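Local atomic coordinates of DynF (Micromonospora chersina, PDB entry 6UBL), a protein that is of unknown function but belongs to the dynemicin enediyne pathway and holds palmitic acid in its beta barrel, consistent with binding a long hydrophobic intermediate. Residues D46-P51 with A193-L198; G54-A59 with C94-K99; L146-R151 with M179-V184; V135-D140 with E152-T157; I86-V91 with V102-D107. All coordinates share one frame; numbering follows the deposited sequence.

Contact 1 (D46-P51 with A193-L198)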
# COMPACT_ATOMS: atom_id res chain seq x y z
N ASP A 46 -8.42 -6.68 -14.55
CA ASP A 46 -7.70 -5.49 -14.17
C ASP A 46 -8.18 -4.32 -15.02
O ASP A 46 -8.32 -4.46 -16.24
CB ASP A 46 -6.20 -5.60 -14.46
CG ASP A 46 -5.54 -6.81 -13.84
OD1 ASP A 46 -6.23 -7.75 -13.38
OD2 ASP A 46 -4.29 -6.85 -13.86
N THR A 47 -8.37 -3.16 -14.41
CA THR A 47 -8.72 -1.96 -15.16
C THR A 47 -7.60 -0.93 -15.08
O THR A 47 -7.10 -0.62 -13.99
CB THR A 47 -10.03 -1.35 -14.65
OG1 THR A 47 -11.09 -2.30 -14.84
CG2 THR A 47 -10.35 -0.07 -15.40
N PHE A 48 -7.23 -0.38 -16.24
CA PHE A 48 -6.12 0.57 -16.36
C PHE A 48 -6.65 1.88 -16.92
O PHE A 48 -7.37 1.88 -17.93
CB PHE A 48 -5.04 0.08 -17.32
CG PHE A 48 -4.46 -1.26 -16.98
CD1 PHE A 48 -3.38 -1.38 -16.12
CD2 PHE A 48 -4.98 -2.41 -17.55
CE1 PHE A 48 -2.85 -2.62 -15.81
CE2 PHE A 48 -4.45 -3.64 -17.25
CZ PHE A 48 -3.39 -3.76 -16.38
N ALA A 49 -6.28 2.99 -16.29
CA ALA A 49 -6.60 4.32 -16.80
C ALA A 49 -5.33 4.96 -17.36
O ALA A 49 -4.30 5.02 -16.67
CB ALA A 49 -7.18 5.21 -15.70
N VAL A 50 -5.40 5.40 -18.61
CA VAL A 50 -4.31 6.14 -19.24
C VAL A 50 -4.75 7.59 -19.37
O VAL A 50 -5.70 7.89 -20.11
CB VAL A 50 -3.93 5.56 -20.61
CG1 VAL A 50 -2.78 6.36 -21.21
CG2 VAL A 50 -3.56 4.09 -20.48
N PRO A 51 -4.12 8.53 -18.65
CA PRO A 51 -4.64 9.90 -18.60
C PRO A 51 -4.78 10.50 -19.99
O PRO A 51 -3.88 10.42 -20.82
CB PRO A 51 -3.58 10.64 -17.78
CG PRO A 51 -2.99 9.59 -16.90
CD PRO A 51 -2.98 8.33 -17.73
N ALA A 193 0.32 5.29 -16.40
CA ALA A 193 -1.03 4.78 -16.30
C ALA A 193 -1.32 4.53 -14.83
O ALA A 193 -0.43 4.59 -13.98
CB ALA A 193 -1.19 3.49 -17.11
N TYR A 194 -2.59 4.26 -14.54
CA TYR A 194 -3.02 3.92 -13.20
C TYR A 194 -3.85 2.66 -13.25
O TYR A 194 -4.74 2.52 -14.09
CB TYR A 194 -3.84 5.07 -12.59
CG TYR A 194 -3.04 6.35 -12.47
CD1 TYR A 194 -2.94 7.22 -13.55
CD2 TYR A 194 -2.37 6.67 -11.31
CE1 TYR A 194 -2.21 8.39 -13.47
CE2 TYR A 194 -1.63 7.83 -11.20
CZ TYR A 194 -1.55 8.68 -12.27
OH TYR A 194 -0.81 9.84 -12.17
N LEU A 195 -3.57 1.75 -12.33
CA LEU A 195 -4.43 0.60 -12.09
C LEU A 195 -5.54 1.09 -11.16
O LEU A 195 -5.26 1.55 -10.04
CB LEU A 195 -3.61 -0.51 -11.44
CG LEU A 195 -4.27 -1.85 -11.10
CD1 LEU A 195 -4.68 -2.56 -12.37
CD2 LEU A 195 -3.27 -2.67 -10.30
N THR A 196 -6.78 1.04 -11.63
CA THR A 196 -7.90 1.59 -10.87
C THR A 196 -8.73 0.52 -10.16
O THR A 196 -9.47 0.85 -9.23
CB THR A 196 -8.82 2.43 -11.76
OG1 THR A 196 -9.30 1.65 -12.86
CG2 THR A 196 -8.07 3.66 -12.29
N SER A 197 -8.67 -0.73 -10.62
CA SER A 197 -9.31 -1.81 -9.88
C SER A 197 -8.72 -3.13 -10.33
O SER A 197 -8.17 -3.24 -11.43
CB SER A 197 -10.83 -1.82 -10.07
OG SER A 197 -11.17 -2.26 -11.36
N LEU A 198 -8.84 -4.13 -9.47
CA LEU A 198 -8.36 -5.48 -9.76
C LEU A 198 -9.17 -6.43 -8.89
O LEU A 198 -9.29 -6.22 -7.68
CB LEU A 198 -6.87 -5.58 -9.43
CG LEU A 198 -6.18 -6.86 -9.93
CD1 LEU A 198 -4.71 -6.64 -10.17
CD2 LEU A 198 -6.41 -7.96 -8.90
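Strands 46-50 and 193-198 pair antiparallel in the barrel wall, joining strands far apart in the chain. At one end Ala49 and Tyr194 form a hydrogen-bonded pair, with Ala49 N 2.7 Å from Tyr194 O and the return bond from Tyr194 N to Ala49 O at 2.8 Å. Further along, Thr47 N donates to Ser197 O almost straight (173°), but Thr47 O receives Thr196 N at 2.9 Å, so one extra residue is taken up on the 193-198 side.

Phe48, Leu195, Asp46 and Leu198 share one face. There Leu195 CD1 comes obliquely to Phe48 CE1 at 3.9 Å, while Leu198 lies alongside Asp46, whose OD1 is bound by Ser44. Leu198 also touches the palmitic acid. The other face carries Thr47, Ala49, Tyr194 and Ser197. Thr47 OG1 sits beside the backbone N (chi1 -62°), which leaves Thr47 CG2 anti to it and 3.2 Å from Thr196 OG1, a hydroxyl hydrogen-bonded to Glu55. Pro51 CG abuts the edge of the Tyr194 ring in its plane, 3.7 Å from CE1, and Tyr194 OH bonds Gln113 of the second subunit. The register shift between Thr47 and Phe48 is a beta bulge, here set in an antiparallel barrel wall.

Contact 2 (G54-A59 with C94-K99)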
# COMPACT_ATOMS: atom_id res chain seq x y z
N GLY A 54 -7.71 6.90 -22.30
CA GLY A 54 -8.82 5.98 -22.12
C GLY A 54 -8.70 5.16 -20.85
O GLY A 54 -7.77 5.33 -20.05
N GLU A 55 -9.67 4.26 -20.68
CA GLU A 55 -9.69 3.31 -19.58
C GLU A 55 -10.04 1.95 -20.16
O GLU A 55 -10.90 1.85 -21.04
CB GLU A 55 -10.69 3.72 -18.46
CG GLU A 55 -10.47 2.99 -17.12
CD GLU A 55 -10.84 3.83 -15.89
OE1 GLU A 55 -10.49 3.42 -14.76
OE2 GLU A 55 -11.47 4.89 -16.05
N TYR A 56 -9.34 0.92 -19.70
CA TYR A 56 -9.37 -0.39 -20.33
C TYR A 56 -9.48 -1.48 -19.29
O TYR A 56 -8.80 -1.44 -18.26
CB TYR A 56 -8.08 -0.59 -21.13
CG TYR A 56 -7.79 0.57 -22.06
CD1 TYR A 56 -8.48 0.69 -23.25
CD2 TYR A 56 -6.85 1.54 -21.73
CE1 TYR A 56 -8.24 1.74 -24.11
CE2 TYR A 56 -6.59 2.60 -22.59
CZ TYR A 56 -7.30 2.69 -23.77
OH TYR A 56 -7.05 3.74 -24.64
N THR A 57 -10.34 -2.45 -19.56
CA THR A 57 -10.54 -3.58 -18.67
C THR A 57 -10.01 -4.83 -19.37
O THR A 57 -10.44 -5.15 -20.49
CB THR A 57 -12.01 -3.74 -18.33
OG1 THR A 57 -12.48 -2.55 -17.67
CG2 THR A 57 -12.20 -4.92 -17.39
N VAL A 58 -9.10 -5.55 -18.70
CA VAL A 58 -8.40 -6.67 -19.32
C VAL A 58 -8.49 -7.87 -18.40
O VAL A 58 -8.24 -7.77 -17.19
CB VAL A 58 -6.92 -6.34 -19.61
CG1 VAL A 58 -6.25 -7.51 -20.32
CG2 VAL A 58 -6.81 -5.07 -20.44
N ALA A 59 -8.82 -9.02 -18.98
CA ALA A 59 -8.88 -10.28 -18.26
C ALA A 59 -7.55 -11.01 -18.40
O ALA A 59 -6.98 -11.09 -19.50
CB ALA A 59 -9.99 -11.16 -18.83
N CYS A 94 -5.88 -7.35 -25.20
CA CYS A 94 -6.72 -6.18 -25.33
C CYS A 94 -6.34 -5.51 -26.64
O CYS A 94 -5.15 -5.39 -26.96
CB CYS A 94 -6.44 -5.32 -24.10
SG CYS A 94 -6.98 -3.64 -24.15
N GLU A 95 -7.35 -5.09 -27.40
CA GLU A 95 -7.08 -4.50 -28.70
C GLU A 95 -6.21 -3.26 -28.56
O GLU A 95 -5.21 -3.11 -29.27
CB GLU A 95 -8.40 -4.14 -29.39
CG GLU A 95 -8.27 -3.36 -30.69
CD GLU A 95 -7.51 -4.11 -31.77
OE1 GLU A 95 -7.29 -3.54 -32.85
OE2 GLU A 95 -7.16 -5.29 -31.54
N GLU A 96 -6.55 -2.38 -27.62
CA GLU A 96 -5.88 -1.10 -27.51
C GLU A 96 -4.50 -1.22 -26.87
O GLU A 96 -3.55 -0.56 -27.30
CB GLU A 96 -6.74 -0.13 -26.71
CG GLU A 96 -8.10 0.17 -27.35
CD GLU A 96 -9.22 -0.73 -26.86
OE1 GLU A 96 -8.95 -1.81 -26.30
OE2 GLU A 96 -10.40 -0.35 -27.06
N LEU A 97 -4.36 -2.06 -25.84
CA LEU A 97 -3.12 -2.16 -25.10
C LEU A 97 -2.24 -3.32 -25.54
O LEU A 97 -1.10 -3.42 -25.09
CB LEU A 97 -3.41 -2.28 -23.60
CG LEU A 97 -4.28 -1.18 -23.01
CD1 LEU A 97 -4.46 -1.44 -21.52
CD2 LEU A 97 -3.70 0.20 -23.26
N GLY A 98 -2.76 -4.21 -26.39
CA GLY A 98 -2.01 -5.38 -26.80
C GLY A 98 -2.00 -6.46 -25.73
O GLY A 98 -2.77 -6.44 -24.76
N LYS A 99 -1.10 -7.42 -25.91
CA LYS A 99 -0.91 -8.50 -24.95
C LYS A 99 -0.09 -8.00 -23.77
O LYS A 99 1.03 -7.49 -23.96
CB LYS A 99 -0.20 -9.67 -25.63
CG LYS A 99 -0.01 -10.91 -24.77
CD LYS A 99 0.61 -12.04 -25.59
CE LYS A 99 0.00 -13.39 -25.22
NZ LYS A 99 -0.29 -14.25 -26.41
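Tyr56, on strand 54-59, lays its ring against the loop 94-99 that follows strand 81-92. Its CB starts 3.7 Å from Leu97 CD1, and the torsion that sets CG beside the backbone N (chi1 -51°) swings the ring over this loop. CG stays near Leu97 CD1 and CG. From there the two edges of the ring part company: CD2 and CE2 run along Leu97 CD2, which sits over one face in a CH-pi contact 4.1 Å from the centroid, whereas CD1 and CE1 meet Glu96. Tyr56 CE1 is 3.5 Å from Glu96 CB, and the bent Glu96 chain carries its carboxylate back past CD1, its plane 49° from that of the ring. Tyr56 CZ still reaches Glu96 CB.

On the Leu97 side of the ring plane, Cys94 SG makes an oblique sulfur-aromatic contact, 5.5 Å from the Tyr56 centroid, and Val58 CG2 packs on Cys94 CB at 3.7 Å. The same sulfur, Cys94 SG, accepts a hydrogen bond from Leu97 N at 3.5 Å, which helps hold the loop's turn. An alanine in place of Tyr56 would probably leave Leu97 CD2 without its aromatic partner and open a gap beside Glu96. The loop is thus held to the strand by dispersion and CH-pi contact, through carbon and sulfur.

Contact 3 (L146-R151 with M179-V184)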
# COMPACT_ATOMS: atom_id res chain seq x y z
N LEU A 146 6.40 -0.41 -23.92
CA LEU A 146 6.59 -0.03 -22.53
C LEU A 146 6.56 -1.25 -21.62
O LEU A 146 5.87 -2.23 -21.89
CB LEU A 146 5.42 0.85 -22.08
CG LEU A 146 5.23 2.30 -22.49
CD1 LEU A 146 3.81 2.73 -22.16
CD2 LEU A 146 6.23 3.13 -21.70
N LYS A 147 7.30 -1.14 -20.52
CA LYS A 147 7.13 -2.00 -19.35
C LYS A 147 6.87 -1.08 -18.17
O LYS A 147 7.59 -0.08 -18.00
CB LYS A 147 8.40 -2.83 -19.06
CG LYS A 147 8.50 -4.10 -19.87
CD LYS A 147 9.65 -4.98 -19.38
CE LYS A 147 10.20 -5.80 -20.54
NZ LYS A 147 11.36 -6.66 -20.15
N LEU A 148 5.86 -1.39 -17.38
CA LEU A 148 5.51 -0.56 -16.23
C LEU A 148 5.73 -1.32 -14.93
O LEU A 148 5.73 -2.55 -14.90
CB LEU A 148 4.04 -0.12 -16.31
CG LEU A 148 3.59 0.52 -17.63
CD1 LEU A 148 2.15 0.98 -17.54
CD2 LEU A 148 4.53 1.68 -17.95
N MET A 149 5.94 -0.56 -13.86
CA MET A 149 6.12 -1.13 -12.54
C MET A 149 5.39 -0.27 -11.53
O MET A 149 5.01 0.87 -11.81
CB MET A 149 7.61 -1.17 -12.15
CG MET A 149 8.32 0.15 -12.38
SD MET A 149 9.96 0.19 -11.62
CE MET A 149 9.50 0.16 -9.89
N ASN A 150 5.21 -0.81 -10.33
CA ASN A 150 4.63 -0.08 -9.21
C ASN A 150 5.66 0.05 -8.10
O ASN A 150 6.35 -0.91 -7.75
CB ASN A 150 3.36 -0.77 -8.70
CG ASN A 150 3.59 -2.21 -8.27
OD1 ASN A 150 4.07 -3.03 -9.05
ND2 ASN A 150 3.24 -2.52 -7.02
N ARG A 151 5.76 1.26 -7.55
CA ARG A 151 6.54 1.50 -6.34
C ARG A 151 5.72 1.30 -5.07
O ARG A 151 6.25 0.86 -4.05
CB ARG A 151 7.10 2.93 -6.35
CG ARG A 151 8.38 3.08 -7.17
CD ARG A 151 8.99 4.47 -7.08
NE ARG A 151 10.30 4.48 -7.74
CZ ARG A 151 10.99 5.57 -8.05
NH1 ARG A 151 10.51 6.78 -7.75
NH2 ARG A 151 12.16 5.47 -8.65
N MET A 179 -3.84 3.50 -8.50
CA MET A 179 -2.51 2.99 -8.14
C MET A 179 -1.57 3.39 -9.26
O MET A 179 -1.76 2.94 -10.42
CB MET A 179 -2.58 1.46 -8.02
CG MET A 179 -1.30 0.71 -8.40
SD MET A 179 -0.02 0.82 -7.13
CE MET A 179 -0.85 0.08 -5.73
N PRO A 180 -0.53 4.20 -9.00
CA PRO A 180 0.36 4.63 -10.09
C PRO A 180 1.18 3.49 -10.68
O PRO A 180 1.69 2.63 -9.97
CB PRO A 180 1.26 5.68 -9.44
CG PRO A 180 0.63 6.02 -8.12
CD PRO A 180 -0.14 4.79 -7.70
N LEU A 181 1.30 3.49 -12.01
CA LEU A 181 2.17 2.60 -12.75
C LEU A 181 3.20 3.42 -13.51
O LEU A 181 2.84 4.34 -14.24
CB LEU A 181 1.37 1.71 -13.71
CG LEU A 181 0.33 0.81 -13.02
CD1 LEU A 181 -0.45 0.03 -14.08
CD2 LEU A 181 0.96 -0.13 -12.01
N LEU A 182 4.47 3.10 -13.30
CA LEU A 182 5.60 3.90 -13.76
C LEU A 182 6.37 3.18 -14.86
O LEU A 182 6.50 1.95 -14.84
CB LEU A 182 6.56 4.14 -12.58
CG LEU A 182 5.91 4.66 -11.30
CD1 LEU A 182 6.89 4.71 -10.15
CD2 LEU A 182 5.32 6.03 -11.59
N ASP A 183 6.88 3.95 -15.82
CA ASP A 183 7.77 3.41 -16.84
C ASP A 183 9.05 2.91 -16.16
O ASP A 183 9.69 3.65 -15.41
CB ASP A 183 8.11 4.53 -17.83
CG ASP A 183 8.87 4.06 -19.06
OD1 ASP A 183 9.47 2.96 -19.05
OD2 ASP A 183 8.89 4.82 -20.04
N VAL A 184 9.40 1.64 -16.40
CA VAL A 184 10.61 1.09 -15.80
C VAL A 184 11.83 1.91 -16.20
O VAL A 184 12.83 1.95 -15.47
CB VAL A 184 10.80 -0.40 -16.15
CG1 VAL A 184 9.71 -1.25 -15.53
CG2 VAL A 184 10.85 -0.59 -17.67
O HOH W 1 9.48 0.95 -20.77
O HOH W 2 3.46 2.88 -7.81
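Val184 fits its two methyls beside strand 146-149: CG2 lies 3.6 Å from Lys147 CB, and CG1 lies 3.7 Å from Met149 CG in the conformer described. Val184 N itself donates to Lys147 O, and Met149 and Leu182 exchange two antiparallel backbone bonds. Leu182 CD1 lies across the extended Arg151 chain, 3.7 Å from both CG and CD; the arginine tip reaches Asp188 and Gly10 of the second subunit. On the other face the Leu148 and Leu181 side chains cross at about a right angle, CD1 against CB, and Leu181 CD2 meets Asn150 CB.

Leu146 CD2 lies against the Asp183 carboxylate, 3.6 Å from OD2. With CG anti to the backbone N (chi1 -172°), Asp183 OD1 takes Asn185 N and a water, 2.6 Å away, that also accepts from Lys147 N. A leucine at Asp183 would probably leave that water and Asn185 N without their acceptor. Apolar knobs thus shape the pairing, extended by that water and by one between Arg151 N and Pro180 O.

Contact 4 (V135-D140 with E152-T157). With PLM (palmitic acid), chain C.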
# COMPACT_ATOMS: atom_id res chain seq x y z
N VAL A 135 2.45 -6.75 -3.32
CA VAL A 135 3.12 -7.22 -4.53
C VAL A 135 3.79 -6.09 -5.28
O VAL A 135 3.18 -5.04 -5.54
CB VAL A 135 2.13 -7.95 -5.46
CG1 VAL A 135 2.79 -8.35 -6.77
CG2 VAL A 135 1.56 -9.18 -4.75
N GLY A 136 5.04 -6.33 -5.69
CA GLY A 136 5.74 -5.49 -6.66
C GLY A 136 5.77 -6.19 -8.01
O GLY A 136 6.39 -7.25 -8.15
N ALA A 137 5.09 -5.63 -9.00
CA ALA A 137 4.89 -6.29 -10.28
C ALA A 137 5.54 -5.52 -11.43
O ALA A 137 5.89 -4.35 -11.31
CB ALA A 137 3.39 -6.45 -10.57
N ILE A 138 5.66 -6.22 -12.56
CA ILE A 138 6.05 -5.64 -13.83
C ILE A 138 4.94 -5.94 -14.83
O ILE A 138 4.55 -7.10 -14.98
CB ILE A 138 7.36 -6.26 -14.35
CG1 ILE A 138 8.49 -6.11 -13.32
CG2 ILE A 138 7.75 -5.63 -15.70
CD1 ILE A 138 8.92 -4.69 -13.14
N PHE A 139 4.50 -4.92 -15.56
CA PHE A 139 3.47 -5.06 -16.59
C PHE A 139 4.14 -4.83 -17.94
O PHE A 139 4.47 -3.69 -18.28
CB PHE A 139 2.34 -4.04 -16.38
CG PHE A 139 1.60 -4.17 -15.07
CD1 PHE A 139 2.15 -3.65 -13.91
CD2 PHE A 139 0.36 -4.77 -15.01
CE1 PHE A 139 1.48 -3.76 -12.70
CE2 PHE A 139 -0.32 -4.88 -13.80
CZ PHE A 139 0.25 -4.37 -12.65
N ASP A 140 4.37 -5.91 -18.69
CA ASP A 140 5.01 -5.82 -20.00
C ASP A 140 3.94 -5.57 -21.05
O ASP A 140 3.04 -6.40 -21.24
CB ASP A 140 5.76 -7.12 -20.28
CG ASP A 140 6.74 -7.03 -21.45
OD1 ASP A 140 6.89 -5.94 -22.04
OD2 ASP A 140 7.36 -8.06 -21.76
N GLU A 152 4.45 1.65 -5.13
CA GLU A 152 3.52 1.35 -4.06
C GLU A 152 3.05 -0.08 -4.23
O GLU A 152 2.54 -0.43 -5.31
CB GLU A 152 2.36 2.31 -4.28
CG GLU A 152 1.25 2.27 -3.32
CD GLU A 152 0.24 3.33 -3.68
OE1 GLU A 152 0.64 4.44 -4.11
OE2 GLU A 152 -0.96 3.05 -3.54
N PRO A 153 3.20 -0.94 -3.23
CA PRO A 153 2.82 -2.34 -3.42
C PRO A 153 1.32 -2.47 -3.66
O PRO A 153 0.50 -1.77 -3.06
CB PRO A 153 3.23 -3.01 -2.10
CG PRO A 153 3.25 -1.92 -1.09
CD PRO A 153 3.64 -0.67 -1.85
N ILE A 154 0.97 -3.39 -4.56
CA ILE A 154 -0.42 -3.75 -4.80
C ILE A 154 -0.85 -4.69 -3.68
O ILE A 154 -0.27 -5.77 -3.51
CB ILE A 154 -0.60 -4.39 -6.18
CG1 ILE A 154 -0.19 -3.42 -7.28
CG2 ILE A 154 -2.06 -4.83 -6.35
CD1 ILE A 154 0.11 -4.08 -8.61
N ILE A 155 -1.87 -4.29 -2.93
CA ILE A 155 -2.34 -5.05 -1.78
C ILE A 155 -3.46 -5.97 -2.27
O ILE A 155 -4.51 -5.50 -2.73
CB ILE A 155 -2.85 -4.12 -0.68
CG1 ILE A 155 -1.73 -3.17 -0.20
CG2 ILE A 155 -3.47 -4.93 0.46
CD1 ILE A 155 -0.44 -3.82 0.24
N LEU A 156 -3.24 -7.28 -2.18
CA LEU A 156 -4.19 -8.28 -2.67
C LEU A 156 -4.69 -9.09 -1.48
O LEU A 156 -3.90 -9.55 -0.66
CB LEU A 156 -3.50 -9.22 -3.66
CG LEU A 156 -2.96 -8.45 -4.87
CD1 LEU A 156 -1.78 -9.15 -5.50
CD2 LEU A 156 -4.07 -8.24 -5.89
N THR A 157 -6.00 -9.24 -1.38
CA THR A 157 -6.61 -9.80 -0.19
C THR A 157 -7.56 -10.93 -0.55
O THR A 157 -8.20 -10.92 -1.60
CB THR A 157 -7.35 -8.72 0.60
OG1 THR A 157 -8.35 -8.11 -0.21
CG2 THR A 157 -6.37 -7.66 1.08
C1 PLM C . -1.04 -19.81 -0.04
O1 PLM C . -0.31 -20.25 -1.02
O2 PLM C . -1.41 -20.49 0.88
C2 PLM C . -1.41 -18.36 -0.16
C3 PLM C . -1.96 -17.94 -1.49
C4 PLM C . -2.31 -16.48 -1.42
C5 PLM C . -2.19 -15.74 -2.70
C6 PLM C . -2.45 -14.27 -2.53
C7 PLM C . -3.30 -13.74 -3.65
C8 PLM C . -2.78 -14.15 -5.01
C9 PLM C . -1.42 -13.61 -5.33
CA PLM C . -1.48 -12.31 -6.08
CB PLM C . -1.81 -12.53 -7.55
CC PLM C . -1.04 -11.61 -8.44
CD PLM C . -1.86 -10.51 -9.07
CE PLM C . -1.01 -9.30 -9.35
CF PLM C . -1.54 -8.36 -10.39
CG PLM C . -0.63 -7.21 -10.62
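Val135 and Ile154 close a small antiparallel bridge with two backbone bonds: Val135 N to Ile154 O and Ile154 N to Val135 O, both 2.9 Å. Neither is ideally directed; the first bends to 144° at the hydrogen, and its donor is tilted 30° from the carbonyl plane, as suits segments that splay apart at about 102°. Val135 O is gripped again by Asn150 ND2, with Pro153 CA adding a CA-H...O contact. The same amide nitrogen holds Glu152 O, while Asn150 OD1 receives Ala137 N, so one buried asparagine side chain serves three backbone groups around the diverging strands.

The side chains that meet across the bridge are apolar. Val135 CG2 meets Leu156 CD1 tightly, at 3.4 Å, and Leu156 CD1 also lies against the lipid chain at PLM CA. Ile154 CD1 reaches the edge of the Phe139 ring, 4.1 Å from CZ, the two side chains coming from opposite directions. Beside this pair the palmitic acid ends: its CG is 3.6 Å from Phe139 CZ and 3.8 Å from Ile154 CD1. With backbone polarity spent on strand bonds and Asn150, the pocket end offers the alkyl tail hydrocarbon surface.

Contact 5 (I86-V91 with V102-D107); sequences IEMKMV and VTLNPD
Met90 O accepts Val102 N at 2.8 Å, nearly straight at 171°, and Met90 N answers to Val102 O at 3.0 Å; both donors lie in the carbonyl plane. This antiparallel hydrogen-bonded pair belongs to the beta hairpin of strands 81-92 and 100-104 in the barrel. Beyond it the strands no longer bond directly: a water accepts from both Met88 N and Leu104 N, bridging the widened gap. Along the other edge of strand 81-92, toward strand 54-68, Ile86 and Glu87 both pair with Arg65 in a classic beta bulge, and Glu87 is salt-bridged to it.

Inward, Met88 carries the apolar contact. Its chain leaves with CG anti to the backbone N (chi1 -179°) and bends only at its end, which in the conformer described puts CE 3.5 Å from Val102 CG1 and 4.0 Å from Leu104 CD2. Met88 and Val102 also touch the bound palmitic acid. In the loop that follows, Asn105 OD1 accepts Asp107 N in an Asx turn. Leu104 CD1, meanwhile, rests on the backbone of the bulge, 3.4 Å from Ile86 C.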
# COMPACT_ATOMS: atom_id res chain seq x y z
N ILE A 86 6.86 -15.77 -4.96
CA ILE A 86 8.21 -15.92 -5.48
C ILE A 86 8.30 -15.97 -7.00
O ILE A 86 9.40 -15.79 -7.56
CB ILE A 86 8.98 -17.11 -4.86
CG1 ILE A 86 8.35 -18.45 -5.26
CG2 ILE A 86 9.03 -16.98 -3.35
CD1 ILE A 86 9.14 -19.66 -4.76
N GLU A 87 7.19 -16.23 -7.69
CA GLU A 87 7.21 -16.23 -9.15
C GLU A 87 5.77 -16.11 -9.61
O GLU A 87 4.85 -16.61 -8.94
CB GLU A 87 7.81 -17.53 -9.71
CG GLU A 87 8.24 -17.43 -11.17
CD GLU A 87 8.93 -18.68 -11.68
OE1 GLU A 87 8.92 -19.70 -10.97
OE2 GLU A 87 9.52 -18.63 -12.79
N MET A 88 5.57 -15.42 -10.73
CA MET A 88 4.24 -15.23 -11.30
C MET A 88 4.36 -15.16 -12.82
O MET A 88 5.40 -14.78 -13.36
CB MET A 88 3.61 -13.93 -10.80
CG MET A 88 2.20 -13.64 -11.32
SD MET A 88 1.53 -12.23 -10.42
CE MET A 88 2.61 -10.91 -10.91
N LYS A 89 3.27 -15.55 -13.49
CA LYS A 89 3.09 -15.20 -14.89
C LYS A 89 1.58 -15.14 -15.13
O LYS A 89 0.90 -16.16 -15.01
CB LYS A 89 3.73 -16.21 -15.85
CG LYS A 89 3.63 -15.77 -17.31
CD LYS A 89 4.42 -16.65 -18.28
CE LYS A 89 4.54 -15.99 -19.66
NZ LYS A 89 5.43 -16.73 -20.60
N MET A 90 1.06 -13.96 -15.46
CA MET A 90 -0.32 -13.83 -15.90
C MET A 90 -0.33 -13.10 -17.24
O MET A 90 0.44 -12.16 -17.45
CB MET A 90 -1.15 -13.07 -14.89
CG MET A 90 -1.23 -13.76 -13.56
SD MET A 90 -2.28 -12.90 -12.39
CE MET A 90 -3.88 -13.44 -12.98
N VAL A 91 -1.22 -13.52 -18.13
CA VAL A 91 -1.29 -12.97 -19.47
C VAL A 91 -2.72 -12.56 -19.77
O VAL A 91 -3.67 -13.29 -19.46
CB VAL A 91 -0.78 -13.98 -20.52
CG1 VAL A 91 -0.92 -13.40 -21.93
CG2 VAL A 91 0.66 -14.37 -20.24
N VAL A 102 2.23 -10.04 -16.91
CA VAL A 102 2.50 -9.57 -15.56
C VAL A 102 3.39 -10.59 -14.86
O VAL A 102 3.05 -11.77 -14.79
CB VAL A 102 1.20 -9.31 -14.79
CG1 VAL A 102 1.51 -8.70 -13.44
CG2 VAL A 102 0.27 -8.41 -15.58
N THR A 103 4.52 -10.12 -14.36
CA THR A 103 5.49 -10.93 -13.63
C THR A 103 5.91 -10.15 -12.39
O THR A 103 5.45 -9.03 -12.16
CB THR A 103 6.69 -11.24 -14.53
OG1 THR A 103 7.27 -10.02 -14.98
CG2 THR A 103 6.25 -12.07 -15.74
N LEU A 104 6.80 -10.73 -11.59
CA LEU A 104 7.29 -10.03 -10.42
C LEU A 104 8.48 -9.12 -10.75
O LEU A 104 9.33 -9.44 -11.58
CB LEU A 104 7.73 -11.02 -9.34
CG LEU A 104 6.65 -11.93 -8.78
CD1 LEU A 104 7.29 -12.83 -7.72
CD2 LEU A 104 5.49 -11.15 -8.20
N ASN A 105 8.53 -8.00 -10.04
CA ASN A 105 9.70 -7.13 -10.08
C ASN A 105 10.81 -7.77 -9.24
O ASN A 105 10.63 -7.93 -8.03
CB ASN A 105 9.34 -5.77 -9.49
CG ASN A 105 10.46 -4.76 -9.60
OD1 ASN A 105 11.63 -5.12 -9.77
ND2 ASN A 105 10.12 -3.48 -9.50
N PRO A 106 11.94 -8.16 -9.84
CA PRO A 106 12.99 -8.84 -9.06
C PRO A 106 13.62 -7.97 -7.99
O PRO A 106 14.33 -8.50 -7.13
CB PRO A 106 14.01 -9.26 -10.12
CG PRO A 106 13.82 -8.28 -11.24
CD PRO A 106 12.35 -7.94 -11.25
N ASP A 107 13.40 -6.65 -8.02
CA ASP A 107 13.97 -5.76 -7.01
C ASP A 107 13.16 -5.75 -5.72
O ASP A 107 13.61 -5.16 -4.74
CB ASP A 107 14.00 -4.32 -7.51
CG ASP A 107 14.96 -4.10 -8.66
OD1 ASP A 107 15.98 -4.80 -8.74
OD2 ASP A 107 14.71 -3.16 -9.45
O HOH W 3 7.82 -13.66 -11.74

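Four contacts are strand pairings of one all-beta barrel, and contact 2 packs a loop on a strand. Contact 1 closes the longest loop, enclosing the other four. Contacts 1 and 2 share the hairpin of strands 37-50 and 54-68, their centres about 10 Å apart; contact 3 joins contact 1 through strands 170-183 and 193-205. Strand 129-141 ties contact 4 to strand 146-149 of contact 3 and strand 100-104 of contact 5, centres about 10 and 9 Å away. Contacts 1, 4 and 5 reach the palmitic acid, so the wall around the lipid is built from segments distant in sequence; contacts 1, 3 and 4 also meet the second subunit.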